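Local coordinates for protein peptidoglycan glycosyltransferase (Atopobium parvulum, PDB 4OVD) that belongs to the penicillin-binding proteins, joining a dimerisation-type domain to a transpeptidase-type domain, at residues 181-193 with 208-220. Numbering follows the deposited sequence.
Sequences YNDILAGTNGHMI and SNITEAQNGQDIV
His191 and Thr211 form the hydrogen-bonded pair of a short antiparallel ladder, a mostly solvent-exposed example of two chain runs paired largely through their backbones. His191 N reaches Thr211 O at 3.1 Å, tilted from the plane of the Thr211 carbonyl, while Thr211 N returns to His191 O at 3.0 Å, in the plane of the His191 carbonyl. Farther out, Ile193 N meets Asn209 O almost head-on (3.0 Å, 176° at the hydrogen). Side chains follow the alternation of the strands. With OG1 of Thr211 turned opposite the backbone N (chi1 -172°), the methyl CG2 falls between that N and the carbonyl carbon and comes to the edge of the His191 ring, 3.7 Å from CD2. On the other face Met192, a selenomethionine, lies alongside Ile210, CG against CG1 at a tight 3.5 Å.

Beyond Gly190, Thr188 and Gln214 make one isolated bridge, where Gln214 N donates to Thr188 O at 2.7 Å. At the helical turn 182-185, Gln217 N binds Ile184 O (3.0 Å), and Gly216 CA lies 3.1 Å from Leu185 O in a nearly straight CH...O contact.

Segment 181-193 belongs to the dimerisation-domain family region, and the pairing's centre lies about 35 Å from the chain's centre. Strand 53-55 flanks 190-192 on the side away from 210-211, completing a three-stranded antiparallel sheet; at the opposite end, Ile219 packs on strands 62-63 and 440-443.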
loop_
_atom_site.group_PDB
_atom_site.type_symbol
_atom_site.label_atom_id
_atom_site.label_comp_id
_atom_site.label_asym_id
_atom_site.label_seq_id
_atom_site.Cartn_x
_atom_site.Cartn_y
_atom_site.Cartn_z
ATOM N N TYR A 181 2.411 0.333 -19.692
ATOM C CA TYR A 181 1.631 0.961 -20.746
ATOM C C TYR A 181 2.447 1.121 -22.053
ATOM O O TYR A 181 2.246 2.069 -22.843
ATOM C CB TYR A 181 1.130 2.341 -20.287
ATOM C CG TYR A 181 0.074 2.280 -19.177
ATOM C CD1 TYR A 181 -1.206 1.805 -19.456
ATOM C CD2 TYR A 181 0.359 2.689 -17.864
ATOM C CE1 TYR A 181 -2.186 1.773 -18.474
ATOM C CE2 TYR A 181 -0.624 2.676 -16.874
ATOM C CZ TYR A 181 -1.892 2.184 -17.186
ATOM O OH TYR A 181 -2.916 2.162 -16.264
ATOM N N ASN A 182 3.326 0.162 -22.319
ATOM C CA ASN A 182 4.206 0.326 -23.468
ATOM C C ASN A 182 3.440 0.309 -24.772
ATOM O O ASN A 182 3.770 1.073 -25.652
ATOM C CB ASN A 182 5.248 -0.784 -23.506
ATOM C CG ASN A 182 6.235 -0.585 -24.612
ATOM O OD1 ASN A 182 7.051 0.317 -24.550
ATOM N ND2 ASN A 182 6.200 -1.471 -25.616
ATOM N N ASP A 183 2.422 -0.542 -24.897
ATOM C CA ASP A 183 1.690 -0.636 -26.180
ATOM C C ASP A 183 0.914 0.616 -26.484
ATOM O O ASP A 183 0.702 0.937 -27.647
ATOM C CB ASP A 183 0.863 -1.909 -26.348
ATOM C CG ASP A 183 -0.106 -2.139 -25.229
ATOM O OD1 ASP A 183 -0.346 -1.212 -24.413
ATOM O OD2 ASP A 183 -0.627 -3.275 -25.158
ATOM N N ILE A 184 0.514 1.368 -25.465
ATOM C CA ILE A 184 -0.112 2.614 -25.796
ATOM C C ILE A 184 0.923 3.727 -25.853
ATOM O O ILE A 184 0.803 4.632 -26.652
ATOM C CB ILE A 184 -1.430 2.890 -25.012
ATOM C CG1 ILE A 184 -1.202 3.195 -23.554
ATOM C CG2 ILE A 184 -2.404 1.727 -25.193
ATOM C CD1 ILE A 184 -0.711 4.593 -23.372
ATOM N N LEU A 185 1.992 3.664 -25.074
ATOM C CA LEU A 185 3.037 4.748 -25.110
ATOM C C LEU A 185 3.930 4.681 -26.378
ATOM O O LEU A 185 4.471 5.703 -26.868
ATOM C CB LEU A 185 3.952 4.590 -23.911
ATOM C CG LEU A 185 3.352 5.018 -22.597
ATOM C CD1 LEU A 185 4.131 4.585 -21.381
ATOM C CD2 LEU A 185 3.259 6.542 -22.651
ATOM N N ALA A 186 4.163 3.468 -26.857
ATOM C CA ALA A 186 5.010 3.246 -28.062
ATOM C C ALA A 186 4.185 3.576 -29.280
ATOM O O ALA A 186 3.011 3.219 -29.399
ATOM C CB ALA A 186 5.449 1.790 -28.150
ATOM N N GLY A 187 4.757 4.254 -30.227
ATOM C CA GLY A 187 3.927 4.510 -31.362
ATOM C C GLY A 187 4.312 3.433 -32.290
ATOM O O GLY A 187 4.823 2.405 -31.867
ATOM N N THR A 188 4.172 3.746 -33.562
ATOM C CA THR A 188 4.522 2.868 -34.630
ATOM C C THR A 188 5.415 3.645 -35.552
ATOM O O THR A 188 5.024 4.712 -36.051
ATOM C CB THR A 188 3.267 2.482 -35.423
ATOM O OG1 THR A 188 2.302 1.918 -34.520
ATOM C CG2 THR A 188 3.628 1.500 -36.523
ATOM N N ASN A 189 6.600 3.123 -35.794
ATOM C CA ASN A 189 7.511 3.806 -36.660
ATOM C C ASN A 189 7.008 3.936 -38.094
ATOM O O ASN A 189 6.132 3.180 -38.510
ATOM C CB ASN A 189 8.815 3.063 -36.675
ATOM C CG ASN A 189 9.581 3.205 -35.380
ATOM O OD1 ASN A 189 9.429 4.189 -34.638
ATOM N ND2 ASN A 189 10.500 2.278 -35.160
ATOM N N GLY A 190 7.538 4.939 -38.796
ATOM C CA GLY A 190 7.255 5.168 -40.209
ATOM C C GLY A 190 8.399 4.584 -41.022
ATOM O O GLY A 190 9.406 4.113 -40.457
ATOM N N HIS A 191 8.255 4.602 -42.347
ATOM C CA HIS A 191 9.292 4.109 -43.232
ATOM C C HIS A 191 9.347 4.844 -44.546
ATOM O O HIS A 191 8.314 5.134 -45.128
ATOM C CB HIS A 191 9.070 2.628 -43.573
ATOM C CG HIS A 191 8.850 1.774 -42.376
ATOM N ND1 HIS A 191 9.883 1.359 -41.566
ATOM C CD2 HIS A 191 7.710 1.310 -41.813
ATOM C CE1 HIS A 191 9.389 0.656 -40.562
ATOM N NE2 HIS A 191 8.075 0.599 -40.696
HETATM N N MSE A 192 10.563 5.140 -44.994
HETATM C CA MSE A 192 10.835 5.756 -46.295
HETATM C C MSE A 192 11.529 4.608 -46.980
HETATM O O MSE A 192 12.651 4.240 -46.590
HETATM C CB MSE A 192 11.843 6.883 -46.250
HETATM C CG MSE A 192 11.199 8.253 -46.352
HETATM SE SE MSE A 192 12.697 9.496 -46.232
HETATM C CE MSE A 192 11.890 10.776 -44.976
ATOM N N ILE A 193 10.853 4.009 -47.958
ATOM C CA ILE A 193 11.382 2.857 -48.717
ATOM C C ILE A 193 12.260 3.249 -49.936
ATOM O O ILE A 193 11.803 3.893 -50.882
ATOM C CB ILE A 193 10.209 1.932 -49.120
ATOM C CG1 ILE A 193 9.548 1.400 -47.836
ATOM C CG2 ILE A 193 10.690 0.772 -49.994
ATOM C CD1 ILE A 193 8.285 0.595 -48.043
ATOM N N SER A 208 9.939 5.256 -53.872
ATOM C CA SER A 208 8.968 6.334 -53.829
ATOM C C SER A 208 7.804 6.150 -52.847
ATOM O O SER A 208 6.707 6.600 -53.136
ATOM C CB SER A 208 8.419 6.555 -55.230
ATOM O OG SER A 208 7.233 7.304 -55.224
ATOM N N ASN A 209 8.017 5.508 -51.697
ATOM C CA ASN A 209 6.890 5.280 -50.786
ATOM C C ASN A 209 7.122 5.455 -49.300
ATOM O O ASN A 209 8.053 4.931 -48.735
ATOM C CB ASN A 209 6.190 3.967 -51.085
ATOM C CG ASN A 209 5.238 4.091 -52.252
ATOM O OD1 ASN A 209 4.177 4.720 -52.142
ATOM N ND2 ASN A 209 5.621 3.516 -53.394
ATOM N N ILE A 210 6.234 6.214 -48.690
ATOM C CA ILE A 210 6.434 6.697 -47.361
ATOM C C ILE A 210 5.212 6.441 -46.539
ATOM O O ILE A 210 4.109 6.676 -46.970
ATOM C CB ILE A 210 6.751 8.191 -47.385
ATOM C CG1 ILE A 210 8.120 8.408 -47.998
ATOM C CG2 ILE A 210 6.772 8.768 -45.995
ATOM C CD1 ILE A 210 8.237 9.651 -48.831
ATOM N N THR A 211 5.435 5.955 -45.339
ATOM C CA THR A 211 4.367 5.713 -44.415
ATOM C C THR A 211 4.673 6.429 -43.122
ATOM O O THR A 211 5.794 6.500 -42.681
ATOM C CB THR A 211 4.169 4.214 -44.177
ATOM O OG1 THR A 211 2.990 4.010 -43.402
ATOM C CG2 THR A 211 5.350 3.640 -43.452
ATOM N N GLU A 212 3.647 6.976 -42.533
ATOM C CA GLU A 212 3.798 7.835 -41.387
ATOM C C GLU A 212 4.107 7.124 -40.099
ATOM O O GLU A 212 3.690 6.004 -39.885
ATOM C CB GLU A 212 2.497 8.601 -41.198
ATOM C CG GLU A 212 2.613 9.786 -40.278
ATOM C CD GLU A 212 1.271 10.408 -40.025
ATOM O OE1 GLU A 212 0.285 9.667 -40.261
ATOM O OE2 GLU A 212 1.212 11.607 -39.604
ATOM N N ALA A 213 4.901 7.775 -39.257
ATOM C CA ALA A 213 5.146 7.282 -37.928
ATOM C C ALA A 213 3.899 7.687 -37.142
ATOM O O ALA A 213 3.327 8.753 -37.397
ATOM C CB ALA A 213 6.360 7.944 -37.332
ATOM N N GLN A 214 3.398 6.818 -36.266
ATOM C CA GLN A 214 2.264 7.212 -35.402
ATOM C C GLN A 214 2.927 7.313 -34.023
ATOM O O GLN A 214 3.440 6.321 -33.507
ATOM C CB GLN A 214 1.093 6.196 -35.371
ATOM C CG GLN A 214 0.346 5.955 -36.684
ATOM C CD GLN A 214 1.025 4.944 -37.611
ATOM O OE1 GLN A 214 1.450 3.867 -37.180
ATOM N NE2 GLN A 214 1.069 5.259 -38.903
ATOM N N ASN A 215 2.980 8.501 -33.451
ATOM C CA ASN A 215 3.584 8.676 -32.117
ATOM C C ASN A 215 2.704 8.036 -31.051
ATOM O O ASN A 215 1.525 7.780 -31.263
ATOM C CB ASN A 215 3.830 10.141 -31.836
ATOM C CG ASN A 215 4.737 10.774 -32.883
ATOM O OD1 ASN A 215 4.492 11.891 -33.331
ATOM N ND2 ASN A 215 5.736 10.028 -33.333
ATOM N N GLY A 216 3.288 7.696 -29.926
ATOM C CA GLY A 216 2.505 7.057 -28.899
ATOM C C GLY A 216 1.525 8.027 -28.275
ATOM O O GLY A 216 1.625 9.223 -28.480
ATOM N N GLN A 217 0.602 7.492 -27.493
ATOM C CA GLN A 217 -0.393 8.302 -26.810
ATOM C C GLN A 217 0.086 8.820 -25.469
ATOM O O GLN A 217 0.721 8.108 -24.695
ATOM C CB GLN A 217 -1.656 7.489 -26.583
ATOM C CG GLN A 217 -2.537 7.400 -27.812
ATOM C CD GLN A 217 -3.846 6.683 -27.519
ATOM O OE1 GLN A 217 -3.872 5.619 -26.874
ATOM N NE2 GLN A 217 -4.947 7.250 -28.018
ATOM N N ASP A 218 -0.223 10.060 -25.193
ATOM C CA ASP A 218 0.133 10.689 -23.930
ATOM C C ASP A 218 -0.630 10.080 -22.780
ATOM O O ASP A 218 -1.718 9.524 -22.962
ATOM C CB ASP A 218 -0.110 12.177 -24.008
ATOM C CG ASP A 218 0.747 12.820 -25.060
ATOM O OD1 ASP A 218 1.805 12.225 -25.375
ATOM O OD2 ASP A 218 0.371 13.881 -25.579
ATOM N N ILE A 219 0.002 10.112 -21.617
ATOM C CA ILE A 219 -0.571 9.544 -20.426
ATOM C C ILE A 219 -0.459 10.572 -19.316
ATOM O O ILE A 219 0.569 11.252 -19.206
ATOM C CB ILE A 219 0.223 8.269 -20.045
ATOM C CG1 ILE A 219 -0.684 7.074 -19.931
ATOM C CG2 ILE A 219 1.176 8.468 -18.889
ATOM C CD1 ILE A 219 -1.369 6.790 -21.261
ATOM N N VAL A 220 -1.544 10.759 -18.563
ATOM C CA VAL A 220 -1.509 11.645 -17.402
ATOM C C VAL A 220 -1.637 10.817 -16.148
ATOM O O VAL A 220 -2.547 10.024 -16.009
ATOM C CB VAL A 220 -2.667 12.673 -17.364
ATOM C CG1 VAL A 220 -2.492 13.602 -16.171
ATOM C CG2 VAL A 220 -2.725 13.450 -18.677
#